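Side-chain contacts in methylocystis parvus OBBP MbnE (Methylocystis parvus OBBP, PDB 5ICQ), which probably binds methanobactin, a copper-chelating peptide, in the periplasm as a solute-binding component of the methanobactin transport machinery: residues A[286-290]-A[291-295]; A[450-453]-A[454-457]; A[484-488]-A[489-493]. All coordinates share one frame; numbering follows the deposited sequence.

In the fold
The three contacts follow one another along the chain: none encloses or crosses another, and each joins side chains only a few residues apart. Contact 1 turns the chain from strand 285-288, at the edge of a three-stranded antiparallel sheet, into helix 291-296. Contact 2 leads from strand 442-450 into helix 453-467. Contact 3 closes the end of helix 480-489 and releases the chain toward strand 494-498. The last two serve a single mixed sheet, in which strand 442-450 runs parallel to both 472-477 and 494-498; their centres lie about 16 Å apart. Contacts 1 and 2 have centres about 19 Å apart and do not touch, though Y356 adjoins both.

Contact 1: A[286-290]-A[291-295]; sequences RDETS and TTRWS. With SO4 (sulfate ion), chain E.
E288 OE1 draws three N-H groups of the turn onto one oxygen. R293 approaches side-on, giving it both NE and NH2, with E288 OE1 3.1 Å from R293 NH2 and on the syn lone pair of the carboxylate. S290 N takes the anti lone pair of E288 OE1 at 3.0 Å, so one glutamate holds backbone and side chain together. Its other oxygen receives R286 NH2, 2.8 Å from E288 OE2 and above the carboxylate plane, as well as the hydroxyl of Y298. A buried carboxylate is thereby well supplied with donors. The guanidinium groups of R286 and R293 stand nearly perpendicular, their planes 86° apart, with R286 NH2 over one face of R293; the shared glutamate probably offsets their charge.

S290 CB lies over the opposite face of R293, while S290 OG reaches forward to accept from R293 N at 3.0 Å. The serine suits this N-cap because its short side chain, with OG anti to the backbone N (chi1 159°), can replace the acceptor missing from the first helical turn. Beyond the glutamate, R293 NH1 meets sulfate O3 at 2.8 Å, an ion probably supplied by the crystallisation liquor. Nearer its backbone, E288 packs its CB on W294 CE3 at 3.7 Å, and the indole goes on to stack with W577 of strand 576-581. Together they make a serine-capped strand-to-helix turn secured by an Arg-Glu-Arg salt-bridge network.

Contact 2: A[450-453]-A[454-457]; sequences VKDR and DQER
Q455 reaches back from the first turn of its helix, past D452, to K451. Its CB lies close to D452 OD1, and CG comes to 3.4 Å from D452 OD1, so the aliphatic base of the glutamine flanks the carboxylate. With CG anti to its own carbonyl carbon (chi1 -73°) and the chain extended beyond it, the amide is carried back to K451. Q455 CD packs against K451 CG at 3.8 Å. At the tip the two branches part company: Q455 OE1 accepts from K451 N at 3.1 Å, the donor standing 42° out of the amide carbonyl plane, whereas Q455 NE2 lies 3.8 Å from K451 CE, beside the lysine's methylene chain. A glutamine fits here because it is long enough to span the turn and ends in an acceptor for a backbone N-H.

D452 is the N-cap. Its OD1 takes Q455 N in a nearly straight bond of 2.9 Å (175°), met almost along the C-O axis, and its negative charge is likely to be favourable at a helix start. Further on, R453 CB lies over one face of the R457 guanidinium, 3.5 Å from R457 NH2. Water 5 donates to E456 OE2, and D454 OD1 bonds the hydroxyl of Y356.

On the inner side, V450 CG2 packs on E456 CB at 3.9 Å. V450 also rests on V475 and L477 of strand 472-477, while K451 and Q455 touch Y483 of helix 480-489, so the start of helix 453-467 and the residues leading into it rest against both that strand and that helix.

Contact 3: A[484-488]-A[489-493]; sequences QRRRQ and KFDFD
R486 and D491 meet across a Schellman motif, the C-terminal turn that ends helix 480-489. Its backbone bonds run from D491 N to R486 O at 2.8 Å and, weakly, from F490 N to R487 O. F490 has positive phi (58°), an uncommon conformation for a residue with a side chain, and D491 then centres an inverse gamma turn.

Among side-chain hydrogen bonds, R486 brings two nitrogens side-on to a single carbonyl: NE reaches D491 O at 2.9 Å, and NH2 reaches D491 O at 3.1 Å. The oxygen lies in the guanidinium plane, which sets the rotation of the group. The chain's bend at chi3 (58°) turns NE and NH2 toward D491 O. Arginine suits this place because it can give that oxygen two N-H groups and still carry a charge for E447.

Charge adds less locally. R486 NE and D491 OD2 form a long salt bridge, with no N-H aimed at the carboxylate; the stronger ionic mates are E447 for R486 and R330 for D491. A methionine in place of R486 would probably leave D491 O without these two donors and E447 without this salt-bridge partner.

Weaker contacts complete the turn. K489 runs alongside R485, pointing the same way, with R485 CD 3.8 Å from K489 NZ. F492 presents its ring edge to the helix end, F492 CD2 lying 3.9 Å from R486 O, while Q488 O sits over the centre of the F490 ring, 4.1 Å above its plane.

Contact 1: A[286-290]-A[291-295]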
ATOM      1  N   ARG A 286       1.139 -14.594 -13.450  1.00  9.34           N
ATOM      2  CA  ARG A 286       1.631 -13.233 -13.613  1.00 11.59           C
ATOM      3  C   ARG A 286       0.520 -12.235 -13.313  1.00 14.85           C
ATOM      4  O   ARG A 286      -0.669 -12.511 -13.522  1.00 12.64           O
ATOM      5  CB  ARG A 286       2.200 -12.991 -15.024  1.00 16.77           C
ATOM      6  CG  ARG A 286       1.208 -13.143 -16.165  1.00 16.32           C
ATOM      7  CD  ARG A 286       1.891 -12.900 -17.528  1.00 15.84           C
ATOM      8  NE  ARG A 286       2.012 -11.480 -17.846  1.00 13.68           N
ATOM      9  CZ  ARG A 286       3.127 -10.756 -17.746  1.00 14.85           C
ATOM     10  NH1 ARG A 286       4.268 -11.305 -17.335  1.00 18.10           N
ATOM     11  NH2 ARG A 286       3.098  -9.465 -18.071  1.00 17.80           N
ATOM     12  N   ASP A 287       0.928 -11.082 -12.780  1.00  9.26           N
ATOM     13  CA  ASP A 287       0.099  -9.884 -12.713  1.00 11.72           C
ATOM     14  C   ASP A 287       0.420  -8.996 -13.910  1.00 17.60           C
ATOM     15  O   ASP A 287       1.591  -8.736 -14.192  1.00 18.91           O
ATOM     16  CB  ASP A 287       0.365  -9.113 -11.417  1.00 20.89           C
ATOM     17  CG  ASP A 287      -0.012  -9.893 -10.186  1.00 26.56           C
ATOM     18  OD1 ASP A 287      -1.128 -10.455 -10.155  1.00 28.61           O
ATOM     19  OD2 ASP A 287       0.810  -9.948  -9.249  1.00 29.71           O
ATOM     20  N   GLU A 288      -0.611  -8.518 -14.603  1.00 15.11           N
ATOM     21  CA  GLU A 288      -0.431  -7.644 -15.751  1.00 12.55           C
ATOM     22  C   GLU A 288      -0.611  -6.195 -15.323  1.00 17.55           C
ATOM     23  O   GLU A 288      -1.626  -5.852 -14.710  1.00 16.93           O
ATOM     24  CB  GLU A 288      -1.422  -7.984 -16.867  1.00 12.28           C
ATOM     25  CG  GLU A 288      -1.141  -7.254 -18.150  1.00 11.46           C
ATOM     26  CD  GLU A 288       0.274  -7.484 -18.608  1.00 17.33           C
ATOM     27  OE1 GLU A 288       1.098  -6.543 -18.520  1.00 18.23           O
ATOM     28  OE2 GLU A 288       0.560  -8.619 -19.025  1.00 18.59           O
ATOM     29  N   THR A 289       0.369  -5.345 -15.653  1.00 15.62           N
ATOM     30  CA  THR A 289       0.261  -3.914 -15.389  1.00 18.31           C
ATOM     31  C   THR A 289       0.362  -3.064 -16.647  1.00 21.71           C
ATOM     32  O   THR A 289       0.225  -1.839 -16.556  1.00 18.74           O
ATOM     33  CB  THR A 289       1.339  -3.458 -14.391  1.00 22.57           C
ATOM     34  OG1 THR A 289       2.619  -3.917 -14.832  1.00 25.59           O
ATOM     35  CG2 THR A 289       1.063  -4.025 -13.002  1.00 32.22           C
ATOM     36  N   SER A 290       0.582  -3.670 -17.812  1.00 17.73           N
ATOM     37  CA  SER A 290       0.696  -2.945 -19.075  1.00 16.31           C
ATOM     38  C   SER A 290      -0.655  -2.953 -19.778  1.00 13.32           C
ATOM     39  O   SER A 290      -1.172  -4.028 -20.100  1.00 13.51           O
ATOM     40  CB  SER A 290       1.759  -3.588 -19.972  1.00 16.71           C
ATOM     41  OG  SER A 290       1.547  -3.233 -21.330  1.00 15.48           O
ATOM     42  N   THR A 291      -1.231  -1.766 -20.010  1.00 12.57           N
ATOM     43  CA  THR A 291      -2.496  -1.704 -20.741  1.00 14.86           C
ATOM     44  C   THR A 291      -2.342  -2.215 -22.167  1.00 17.07           C
ATOM     45  O   THR A 291      -3.259  -2.843 -22.708  1.00 12.72           O
ATOM     46  CB  THR A 291      -3.058  -0.278 -20.754  1.00 23.07           C
ATOM     47  OG1 THR A 291      -2.057   0.643 -21.203  1.00 19.83           O
ATOM     48  CG2 THR A 291      -3.521   0.118 -19.371  1.00 16.79           C
ATOM     49  N   THR A 292      -1.192  -1.952 -22.798  1.00 18.35           N
ATOM     50  CA  THR A 292      -0.974  -2.441 -24.160  1.00 15.97           C
ATOM     51  C   THR A 292      -0.977  -3.963 -24.205  1.00 15.77           C
ATOM     52  O   THR A 292      -1.608  -4.572 -25.078  1.00 16.10           O
ATOM     53  CB  THR A 292       0.344  -1.895 -24.717  1.00 23.31           C
ATOM     54  OG1 THR A 292       0.347  -0.464 -24.629  1.00 27.66           O
ATOM     55  CG2 THR A 292       0.520  -2.302 -26.177  1.00 32.56           C
ATOM     56  N   ARG A 293      -0.263  -4.599 -23.271  1.00 14.66           N
ATOM     57  CA  ARG A 293      -0.176  -6.053 -23.287  1.00 17.55           C
ATOM     58  C   ARG A 293      -1.514  -6.676 -22.922  1.00 15.72           C
ATOM     59  O   ARG A 293      -1.961  -7.625 -23.574  1.00 16.99           O
ATOM     60  CB  ARG A 293       0.921  -6.517 -22.328  1.00 19.92           C
ATOM     61  CG  ARG A 293       1.528  -7.858 -22.654  1.00 33.32           C
ATOM     62  CD  ARG A 293       2.972  -7.867 -22.176  1.00 33.30           C
ATOM     63  NE  ARG A 293       3.070  -7.318 -20.835  1.00 41.68           N
ATOM     64  CZ  ARG A 293       4.174  -6.790 -20.323  1.00 39.07           C
ATOM     65  NH1 ARG A 293       5.287  -6.738 -21.048  1.00 41.45           N
ATOM     66  NH2 ARG A 293       4.156  -6.304 -19.091  1.00 36.43           N
ATOM     67  N   TRP A 294      -2.172  -6.144 -21.889  1.00 14.52           N
ATOM     68  CA  TRP A 294      -3.501  -6.631 -21.531  1.00 12.30           C
ATOM     69  C   TRP A 294      -4.449  -6.497 -22.708  1.00 17.24           C
ATOM     70  O   TRP A 294      -5.230  -7.413 -22.992  1.00 14.26           O
ATOM     71  CB  TRP A 294      -4.025  -5.858 -20.315  1.00 14.69           C
ATOM     72  CG  TRP A 294      -5.254  -6.442 -19.642  1.00 17.44           C
ATOM     73  CD1 TRP A 294      -6.474  -5.843 -19.514  1.00 18.52           C
ATOM     74  CD2 TRP A 294      -5.365  -7.725 -18.990  1.00 15.99           C
ATOM     75  NE1 TRP A 294      -7.339  -6.670 -18.821  1.00 16.81           N
ATOM     76  CE2 TRP A 294      -6.680  -7.826 -18.487  1.00 16.05           C
ATOM     77  CE3 TRP A 294      -4.476  -8.788 -18.775  1.00 14.98           C
ATOM     78  CZ2 TRP A 294      -7.134  -8.953 -17.785  1.00 12.70           C
ATOM     79  CZ3 TRP A 294      -4.922  -9.903 -18.072  1.00 18.72           C
ATOM     80  CH2 TRP A 294      -6.244  -9.975 -17.587  1.00 12.70           C
ATOM     81  N   SER A 295      -4.352  -5.378 -23.438  1.00 12.50           N
ATOM     82  CA  SER A 295      -5.284  -5.102 -24.524  1.00 18.37           C
ATOM     83  C   SER A 295      -5.061  -6.024 -25.720  1.00 22.58           C
ATOM     84  O   SER A 295      -6.029  -6.511 -26.313  1.00 25.18           O
ATOM     85  CB  SER A 295      -5.174  -3.636 -24.947  1.00 20.24           C
ATOM     86  OG  SER A 295      -6.035  -3.369 -26.030  1.00 34.93           O
TER
HETATM   87  S   SO4 E 704       6.705  -3.639 -18.841  1.00 69.83           S
HETATM   88  O1  SO4 E 704       7.680  -4.022 -17.826  1.00 70.61           O
HETATM   89  O2  SO4 E 704       7.049  -2.326 -19.377  1.00 74.87           O
HETATM   90  O3  SO4 E 704       6.707  -4.617 -19.926  1.00 66.84           O
HETATM   91  O4  SO4 E 704       5.383  -3.586 -18.225  1.00 69.83           O
HETATM   92  O   HOH W   1       3.043  -6.507 -15.908  1.00 35.13           O
HETATM   93  O   HOH W   2       0.037   0.651 -18.351  1.00 40.38           O
HETATM   94  O   HOH W   3       1.263  -0.197 -21.421  1.00 28.97           O

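Contact 2: A[450-453]-A[454-457]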
ATOM      1  N   VAL A 450       9.004  15.621 -14.520  1.00  8.58           N
ATOM      2  CA  VAL A 450       8.628  14.228 -14.729  1.00  7.61           C
ATOM      3  C   VAL A 450       9.875  13.349 -14.768  1.00 10.87           C
ATOM      4  O   VAL A 450      10.990  13.812 -15.006  1.00 11.31           O
ATOM      5  CB  VAL A 450       7.798  14.024 -16.019  1.00  7.71           C
ATOM      6  CG1 VAL A 450       6.464  14.772 -15.937  1.00  8.59           C
ATOM      7  CG2 VAL A 450       8.588  14.466 -17.250  1.00  8.00           C
ATOM      8  N   LYS A 451       9.665  12.052 -14.527  1.00 13.17           N
ATOM      9  CA  LYS A 451      10.777  11.117 -14.416  1.00 19.31           C
ATOM     10  C   LYS A 451      10.846  10.075 -15.523  1.00 21.91           C
ATOM     11  O   LYS A 451      11.890   9.432 -15.666  1.00 16.04           O
ATOM     12  CB  LYS A 451      10.735  10.394 -13.062  1.00 18.64           C
ATOM     13  CG  LYS A 451       9.630   9.362 -12.931  1.00 24.50           C
ATOM     14  CD  LYS A 451       9.836   8.544 -11.654  1.00 31.52           C
ATOM     15  CE  LYS A 451       8.758   7.497 -11.461  1.00 39.50           C
ATOM     16  NZ  LYS A 451       9.086   6.614 -10.301  1.00 46.72           N
ATOM     17  N   ASP A 452       9.790   9.887 -16.314  1.00 14.07           N
ATOM     18  CA  ASP A 452       9.860   8.909 -17.396  1.00 14.47           C
ATOM     19  C   ASP A 452       8.913   9.322 -18.519  1.00 18.62           C
ATOM     20  O   ASP A 452       8.221  10.336 -18.423  1.00 11.24           O
ATOM     21  CB  ASP A 452       9.570   7.492 -16.881  1.00 16.93           C
ATOM     22  CG  ASP A 452       8.207   7.357 -16.213  1.00 22.16           C
ATOM     23  OD1 ASP A 452       7.216   7.955 -16.681  1.00 17.75           O
ATOM     24  OD2 ASP A 452       8.113   6.600 -15.223  1.00 25.09           O
ATOM     25  N   ARG A 453       8.889   8.514 -19.591  1.00 15.64           N
ATOM     26  CA  ARG A 453       8.129   8.855 -20.797  1.00 18.86           C
ATOM     27  C   ARG A 453       6.629   8.801 -20.561  1.00 13.32           C
ATOM     28  O   ARG A 453       5.876   9.593 -21.143  1.00 14.49           O
ATOM     29  CB  ARG A 453       8.476   7.906 -21.954  1.00 22.70           C
ATOM     30  CG  ARG A 453       9.856   8.045 -22.574  1.00 38.62           C
ATOM     31  CD  ARG A 453      10.971   7.579 -21.660  1.00 56.89           C
ATOM     32  NE  ARG A 453      10.619   6.436 -20.809  1.00 53.73           N
ATOM     33  CZ  ARG A 453      11.287   6.087 -19.720  1.00 42.17           C
ATOM     34  NH1 ARG A 453      12.348   6.800 -19.346  1.00 46.16           N
ATOM     35  NH2 ARG A 453      10.905   5.044 -19.004  1.00 47.53           N
ATOM     36  N   ASP A 454       6.163   7.831 -19.772  1.00 11.10           N
ATOM     37  CA  ASP A 454       4.736   7.766 -19.477  1.00 15.47           C
ATOM     38  C   ASP A 454       4.276   9.029 -18.754  1.00 17.93           C
ATOM     39  O   ASP A 454       3.266   9.638 -19.125  1.00 11.31           O
ATOM     40  CB  ASP A 454       4.422   6.509 -18.663  1.00 22.61           C
ATOM     41  CG  ASP A 454       2.924   6.277 -18.491  1.00 36.67           C
ATOM     42  OD1 ASP A 454       2.170   6.516 -19.458  1.00 39.09           O
ATOM     43  OD2 ASP A 454       2.496   5.857 -17.390  1.00 42.19           O
ATOM     44  N   GLN A 455       5.018   9.448 -17.721  1.00  9.05           N
ATOM     45  CA  GLN A 455       4.692  10.701 -17.042  1.00 10.31           C
ATOM     46  C   GLN A 455       4.773  11.887 -17.993  1.00 10.03           C
ATOM     47  O   GLN A 455       3.943  12.802 -17.926  1.00 11.10           O
ATOM     48  CB  GLN A 455       5.633  10.934 -15.865  1.00  7.72           C
ATOM     49  CG  GLN A 455       5.352  10.006 -14.670  1.00 11.41           C
ATOM     50  CD  GLN A 455       6.071  10.476 -13.425  1.00 16.08           C
ATOM     51  OE1 GLN A 455       6.817  11.452 -13.466  1.00 12.33           O
ATOM     52  NE2 GLN A 455       5.847   9.789 -12.308  1.00 12.48           N
ATOM     53  N   GLU A 456       5.797  11.917 -18.844  1.00  7.14           N
ATOM     54  CA  GLU A 456       5.957  13.045 -19.756  1.00  6.54           C
ATOM     55  C   GLU A 456       4.760  13.172 -20.693  1.00 10.62           C
ATOM     56  O   GLU A 456       4.276  14.281 -20.945  1.00  9.47           O
ATOM     57  CB  GLU A 456       7.265  12.909 -20.547  1.00 10.76           C
ATOM     58  CG  GLU A 456       7.524  14.119 -21.459  1.00  8.27           C
ATOM     59  CD  GLU A 456       8.825  14.036 -22.243  1.00 22.85           C
ATOM     60  OE1 GLU A 456       9.486  15.078 -22.451  1.00 19.60           O
ATOM     61  OE2 GLU A 456       9.203  12.923 -22.647  1.00 23.03           O
ATOM     62  N   ARG A 457       4.247  12.050 -21.202  1.00 11.59           N
ATOM     63  CA  ARG A 457       3.086  12.136 -22.091  1.00  8.58           C
ATOM     64  C   ARG A 457       1.855  12.640 -21.352  1.00  8.32           C
ATOM     65  O   ARG A 457       1.083  13.437 -21.899  1.00  8.24           O
ATOM     66  CB  ARG A 457       2.774  10.778 -22.717  1.00 12.88           C
ATOM     67  CG  ARG A 457       3.874  10.226 -23.585  1.00 23.38           C
ATOM     68  CD  ARG A 457       3.405   8.971 -24.272  1.00 36.58           C
ATOM     69  NE  ARG A 457       4.382   7.900 -24.153  1.00 47.61           N
ATOM     70  CZ  ARG A 457       5.581   7.911 -24.725  1.00 54.87           C
ATOM     71  NH1 ARG A 457       5.982   8.945 -25.460  1.00 51.36           N
ATOM     72  NH2 ARG A 457       6.391   6.881 -24.550  1.00 59.18           N
TER
HETATM   73  O   HOH W   4       7.759   5.357 -19.039  1.00 24.70           O
HETATM   74  O   HOH W   5       7.289  11.011 -23.943  1.00 35.84           O

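Contact 3: A[484-488]-A[489-493]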
ATOM      1  N   GLN A 484      15.213  12.639  -7.916  1.00 12.21           N
ATOM      2  CA  GLN A 484      15.154  12.271  -6.506  1.00 14.67           C
ATOM      3  C   GLN A 484      15.602  13.427  -5.620  1.00  9.42           C
ATOM      4  O   GLN A 484      14.975  13.710  -4.592  1.00 17.27           O
ATOM      5  CB  GLN A 484      16.013  11.030  -6.252  1.00 20.28           C
ATOM      6  CG  GLN A 484      16.279  10.761  -4.773  1.00 33.02           C
ATOM      7  CD  GLN A 484      17.305   9.659  -4.536  1.00 34.55           C
ATOM      8  OE1 GLN A 484      16.971   8.583  -4.043  1.00 41.36           O
ATOM      9  NE2 GLN A 484      18.560   9.935  -4.868  1.00 27.17           N
ATOM     10  N   ARG A 485      16.690  14.106  -5.991  1.00 11.47           N
ATOM     11  CA  ARG A 485      17.145  15.233  -5.181  1.00 13.84           C
ATOM     12  C   ARG A 485      16.117  16.362  -5.164  1.00 16.57           C
ATOM     13  O   ARG A 485      15.873  16.981  -4.117  1.00 12.40           O
ATOM     14  CB  ARG A 485      18.485  15.752  -5.697  1.00 18.79           C
ATOM     15  CG  ARG A 485      18.945  17.026  -5.027  1.00 28.95           C
ATOM     16  CD  ARG A 485      20.381  16.927  -4.548  1.00 52.23           C
ATOM     17  NE  ARG A 485      21.281  16.504  -5.616  1.00 64.81           N
ATOM     18  CZ  ARG A 485      22.040  15.414  -5.565  1.00 69.77           C
ATOM     19  NH1 ARG A 485      22.021  14.641  -4.489  1.00 72.06           N
ATOM     20  NH2 ARG A 485      22.828  15.103  -6.583  1.00 68.28           N
ATOM     21  N   ARG A 486      15.530  16.668  -6.316  1.00 16.05           N
ATOM     22  CA  ARG A 486      14.566  17.761  -6.359  1.00 14.67           C
ATOM     23  C   ARG A 486      13.273  17.395  -5.644  1.00 11.38           C
ATOM     24  O   ARG A 486      12.640  18.262  -5.026  1.00 13.70           O
ATOM     25  CB  ARG A 486      14.309  18.177  -7.806  1.00 10.79           C
ATOM     26  CG  ARG A 486      15.511  18.926  -8.398  1.00  9.46           C
ATOM     27  CD  ARG A 486      15.278  19.305  -9.858  1.00 15.22           C
ATOM     28  NE  ARG A 486      14.080  20.139  -9.981  1.00 12.99           N
ATOM     29  CZ  ARG A 486      13.611  20.612 -11.131  1.00 21.21           C
ATOM     30  NH1 ARG A 486      14.247  20.343 -12.267  1.00 17.98           N
ATOM     31  NH2 ARG A 486      12.507  21.355 -11.145  1.00 14.01           N
ATOM     32  N   ARG A 487      12.869  16.126  -5.694  1.00 10.04           N
ATOM     33  CA  ARG A 487      11.693  15.726  -4.934  1.00 10.72           C
ATOM     34  C   ARG A 487      11.948  15.865  -3.436  1.00 17.34           C
ATOM     35  O   ARG A 487      11.078  16.338  -2.691  1.00 13.31           O
ATOM     36  CB  ARG A 487      11.299  14.291  -5.286  1.00  9.96           C
ATOM     37  CG  ARG A 487      10.058  13.800  -4.570  1.00 17.59           C
ATOM     38  CD  ARG A 487       9.863  12.303  -4.750  1.00 28.32           C
ATOM     39  NE  ARG A 487      10.830  11.566  -3.946  1.00 41.09           N
ATOM     40  CZ  ARG A 487      11.595  10.580  -4.400  1.00 51.38           C
ATOM     41  NH1 ARG A 487      11.497  10.183  -5.663  1.00 49.06           N
ATOM     42  NH2 ARG A 487      12.450   9.980  -3.581  1.00 50.46           N
ATOM     43  N   GLN A 488      13.150  15.480  -2.987  1.00 13.91           N
ATOM     44  CA  GLN A 488      13.495  15.542  -1.568  1.00 13.55           C
ATOM     45  C   GLN A 488      13.526  16.973  -1.050  1.00 15.22           C
ATOM     46  O   GLN A 488      13.160  17.230   0.104  1.00 12.33           O
ATOM     47  CB  GLN A 488      14.852  14.867  -1.331  1.00 14.18           C
ATOM     48  CG  GLN A 488      14.757  13.347  -1.377  1.00 18.59           C
ATOM     49  CD  GLN A 488      16.121  12.673  -1.392  1.00 29.54           C
ATOM     50  OE1 GLN A 488      17.147  13.328  -1.575  1.00 24.47           O
ATOM     51  NE2 GLN A 488      16.134  11.360  -1.197  1.00 32.21           N
ATOM     52  N   LYS A 489      13.992  17.911  -1.873  1.00  8.88           N
ATOM     53  CA  LYS A 489      14.084  19.310  -1.492  1.00 10.54           C
ATOM     54  C   LYS A 489      12.838  20.109  -1.851  1.00 13.24           C
ATOM     55  O   LYS A 489      12.800  21.314  -1.575  1.00 12.11           O
ATOM     56  CB  LYS A 489      15.313  19.943  -2.151  1.00 14.84           C
ATOM     57  CG  LYS A 489      16.616  19.263  -1.745  1.00 25.10           C
ATOM     58  CD  LYS A 489      17.838  19.943  -2.360  1.00 39.85           C
ATOM     59  CE  LYS A 489      19.134  19.438  -1.714  1.00 46.10           C
ATOM     60  NZ  LYS A 489      20.357  20.058  -2.310  1.00 54.86           N
ATOM     61  N   PHE A 490      11.827  19.465  -2.448  1.00 10.69           N
ATOM     62  CA  PHE A 490      10.611  20.138  -2.918  1.00 11.29           C
ATOM     63  C   PHE A 490      10.934  21.234  -3.935  1.00 12.88           C
ATOM     64  O   PHE A 490      10.304  22.298  -3.958  1.00 11.60           O
ATOM     65  CB  PHE A 490       9.795  20.692  -1.739  1.00 11.02           C
ATOM     66  CG  PHE A 490       9.534  19.666  -0.647  1.00  9.58           C
ATOM     67  CD1 PHE A 490       8.889  18.470  -0.932  1.00 11.79           C
ATOM     68  CD2 PHE A 490       9.940  19.908   0.663  1.00 11.22           C
ATOM     69  CE1 PHE A 490       8.641  17.516   0.073  1.00 10.65           C
ATOM     70  CE2 PHE A 490       9.700  18.965   1.678  1.00 13.17           C
ATOM     71  CZ  PHE A 490       9.063  17.761   1.378  1.00 11.13           C
ATOM     72  N   ASP A 491      11.910  20.965  -4.806  1.00  8.04           N
ATOM     73  CA  ASP A 491      12.312  21.928  -5.830  1.00 10.31           C
ATOM     74  C   ASP A 491      11.564  21.622  -7.130  1.00 14.55           C
ATOM     75  O   ASP A 491      12.113  21.125  -8.122  1.00 10.89           O
ATOM     76  CB  ASP A 491      13.822  21.908  -6.025  1.00 10.16           C
ATOM     77  CG  ASP A 491      14.283  22.875  -7.098  1.00 20.05           C
ATOM     78  OD1 ASP A 491      13.517  23.812  -7.444  1.00 16.35           O
ATOM     79  OD2 ASP A 491      15.406  22.690  -7.607  1.00 18.83           O
ATOM     80  N   PHE A 492      10.270  21.933  -7.101  1.00  8.51           N
ATOM     81  CA  PHE A 492       9.401  21.736  -8.257  1.00  7.39           C
ATOM     82  C   PHE A 492       8.186  22.643  -8.097  1.00 13.88           C
ATOM     83  O   PHE A 492       7.852  23.065  -6.983  1.00  7.99           O
ATOM     84  CB  PHE A 492       8.978  20.261  -8.404  1.00  8.55           C
ATOM     85  CG  PHE A 492       8.258  19.707  -7.185  1.00 11.39           C
ATOM     86  CD1 PHE A 492       6.891  19.904  -7.019  1.00  9.46           C
ATOM     87  CD2 PHE A 492       8.956  18.993  -6.215  1.00 11.43           C
ATOM     88  CE1 PHE A 492       6.232  19.419  -5.891  1.00 14.04           C
ATOM     89  CE2 PHE A 492       8.300  18.490  -5.087  1.00 11.50           C
ATOM     90  CZ  PHE A 492       6.939  18.707  -4.929  1.00 11.81           C
ATOM     91  N   ASP A 493       7.556  22.973  -9.234  1.00  7.64           N
ATOM     92  CA  ASP A 493       6.240  23.614  -9.193  1.00  9.20           C
ATOM     93  C   ASP A 493       5.143  22.568  -9.083  1.00 13.31           C
ATOM     94  O   ASP A 493       4.199  22.719  -8.292  1.00  9.81           O
ATOM     95  CB  ASP A 493       5.992  24.457 -10.456  1.00  5.09           C
ATOM     96  CG  ASP A 493       6.948  25.630 -10.599  1.00 16.56           C
ATOM     97  OD1 ASP A 493       7.405  26.189  -9.572  1.00 13.14           O
ATOM     98  OD2 ASP A 493       7.223  26.002 -11.764  1.00 11.86           O
TER